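Local structure of butyryl-CoA dehydrogenase (Marinomonas mediterranea, 6CXT) at residues B[39-44]-B[82-87]. The protein is a flavoprotein of the acyl-CoA dehydrogenase family that binds flavin-adenine dinucleotide. Numbering follows the deposited sequence.
Sequences NALGDF and GLLFAG. With EDO (1,2-ethanediol), chain E.
Leu41 of helix 35-44 meets Leu83 and Leu84 of helix 81-101 in a small apolar contact between two helices. Both helices belong to the N-terminal helical domain of the acyl-CoA dehydrogenase fold. The contact is buried, yet only 118 Å² of surface is shared.

Along 39-44, Ala40 packs on Phe19 of helix 7-19 and on Leu23 rather than on 82-87. Leu41 follows and carries the whole contact from its side. Its CG lies anti to the carbonyl carbon (chi1 -79°). CD1 is nearest Leu83, with Leu84 CD2 also close, and CD2 lies against Leu84 alone. CD1 meets the branched end of Leu83, tip to tip, 3.7 Å from Leu83 CD2. CD2 meets Leu84 CD2, and the two side chains cross at about a right angle. Leu83 CG is anti to its own backbone N (chi1 177°), an arrangement that extends the branch toward Leu41. Phe44 ends the segment and turns to other helices, with Ile70 and Leu74 of helix 64-77 beside it. Leu84 also touches Leu74, so helix 64-77 packs against both segments.

Phe85, next in sequence to Leu84, takes no part in the contact with 39-44. It touches flavin-adenine dinucleotide and the bound pyrrole-2-carbothioate ligand FK4, whereas the Leu84 side chain is about 12 Å from FK4. At the start of 82-87, Gly82 N donates a hydrogen bond of 3.0 Å to O2 of 1,2-ethanediol, probably from the crystallisation liquor. Between the leucines, the Leu84 CD2 methyl sits 4.0 Å from Leu41 CD2 and 4.1 Å from Leu41 CD1.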
loop_
_atom_site.group_PDB
_atom_site.type_symbol
_atom_site.label_atom_id
_atom_site.label_comp_id
_atom_site.label_asym_id
_atom_site.label_seq_id
_atom_site.Cartn_x
_atom_site.Cartn_y
_atom_site.Cartn_z
ATOM N N ASN B 39 -23.854 25.210 21.521
ATOM C CA ASN B 39 -23.785 26.172 22.634
ATOM C C ASN B 39 -23.015 25.602 23.838
ATOM O O ASN B 39 -22.250 26.326 24.477
ATOM C CB ASN B 39 -25.207 26.664 23.056
ATOM C CG ASN B 39 -25.899 27.451 21.947
ATOM O OD1 ASN B 39 -25.242 28.019 21.076
ATOM N ND2 ASN B 39 -27.232 27.473 21.969
ATOM N N ALA B 40 -23.157 24.296 24.087
ATOM C CA ALA B 40 -22.369 23.657 25.143
ATOM C C ALA B 40 -20.862 23.724 24.880
ATOM O O ALA B 40 -20.060 24.031 25.793
ATOM C CB ALA B 40 -22.843 22.245 25.425
ATOM N N LEU B 41 -20.473 23.471 23.626
ATOM C CA LEU B 41 -19.074 23.666 23.227
ATOM C C LEU B 41 -18.643 25.137 23.391
ATOM O O LEU B 41 -17.534 25.399 23.815
ATOM C CB LEU B 41 -18.867 23.253 21.741
ATOM C CG LEU B 41 -18.759 21.730 21.559
ATOM C CD1 LEU B 41 -19.053 21.345 20.111
ATOM C CD2 LEU B 41 -17.369 21.226 22.004
ATOM N N GLY B 42 -19.537 26.071 23.052
ATOM C CA GLY B 42 -19.336 27.502 23.318
ATOM C C GLY B 42 -19.037 27.780 24.780
ATOM O O GLY B 42 -18.024 28.418 25.094
ATOM N N ASP B 43 -19.904 27.305 25.666
ATOM C CA ASP B 43 -19.648 27.421 27.114
ATOM C C ASP B 43 -18.363 26.745 27.600
ATOM O O ASP B 43 -17.693 27.252 28.468
ATOM C CB ASP B 43 -20.821 26.841 27.901
ATOM C CG ASP B 43 -22.123 27.549 27.596
ATOM O OD1 ASP B 43 -22.094 28.646 27.022
ATOM O OD2 ASP B 43 -23.186 26.995 27.908
ATOM N N PHE B 44 -18.018 25.586 27.042
ATOM C CA PHE B 44 -16.747 24.945 27.371
ATOM C C PHE B 44 -15.550 25.837 27.000
ATOM O O PHE B 44 -14.531 25.789 27.657
ATOM C CB PHE B 44 -16.672 23.539 26.708
ATOM C CG PHE B 44 -15.317 22.882 26.776
ATOM C CD1 PHE B 44 -14.960 22.104 27.882
ATOM C CD2 PHE B 44 -14.402 23.037 25.734
ATOM C CE1 PHE B 44 -13.700 21.477 27.946
ATOM C CE2 PHE B 44 -13.135 22.430 25.802
ATOM C CZ PHE B 44 -12.798 21.633 26.911
ATOM N N GLY B 82 -18.638 15.668 13.251
ATOM C CA GLY B 82 -19.180 16.659 12.297
ATOM C C GLY B 82 -19.367 17.977 13.027
ATOM O O GLY B 82 -19.083 19.065 12.479
ATOM N N LEU B 83 -19.848 17.866 14.259
ATOM C CA LEU B 83 -20.072 19.070 15.083
ATOM C C LEU B 83 -18.750 19.783 15.397
ATOM O O LEU B 83 -18.639 21.019 15.282
ATOM C CB LEU B 83 -20.866 18.751 16.366
ATOM C CG LEU B 83 -21.085 19.960 17.327
ATOM C CD1 LEU B 83 -21.879 21.032 16.620
ATOM C CD2 LEU B 83 -21.880 19.533 18.553
ATOM N N LEU B 84 -17.736 19.015 15.792
ATOM C CA LEU B 84 -16.405 19.575 16.054
ATOM C C LEU B 84 -15.843 20.239 14.812
ATOM O O LEU B 84 -15.200 21.290 14.918
ATOM C CB LEU B 84 -15.441 18.480 16.548
ATOM C CG LEU B 84 -15.832 17.971 17.945
ATOM C CD1 LEU B 84 -14.880 16.809 18.290
ATOM C CD2 LEU B 84 -15.791 19.091 19.028
ATOM N N PHE B 85 -16.053 19.596 13.675
ATOM C CA PHE B 85 -15.590 20.081 12.375
ATOM C C PHE B 85 -16.261 21.450 12.069
ATOM O O PHE B 85 -15.578 22.386 11.722
ATOM C CB PHE B 85 -15.960 19.068 11.320
ATOM C CG PHE B 85 -15.789 19.554 9.906
ATOM C CD1 PHE B 85 -14.541 19.848 9.395
ATOM C CD2 PHE B 85 -16.894 19.636 9.062
ATOM C CE1 PHE B 85 -14.392 20.332 8.056
ATOM C CE2 PHE B 85 -16.780 20.104 7.734
ATOM C CZ PHE B 85 -15.518 20.421 7.222
ATOM N N ALA B 86 -17.588 21.515 12.192
ATOM C CA ALA B 86 -18.323 22.821 12.037
ATOM C C ALA B 86 -17.688 23.908 12.911
ATOM O O ALA B 86 -17.510 25.066 12.474
ATOM C CB ALA B 86 -19.817 22.641 12.356
ATOM N N GLY B 87 -17.389 23.551 14.157
ATOM C CA GLY B 87 -16.870 24.486 15.139
ATOM C C GLY B 87 -15.483 24.936 14.742
ATOM O O GLY B 87 -15.119 26.102 14.918
HETATM C C1 EDO E . -22.020 13.434 12.368
HETATM O O1 EDO E . -21.836 14.852 12.501
HETATM C C2 EDO E . -20.978 12.568 13.119
HETATM O O2 EDO E . -19.697 12.939 12.560
#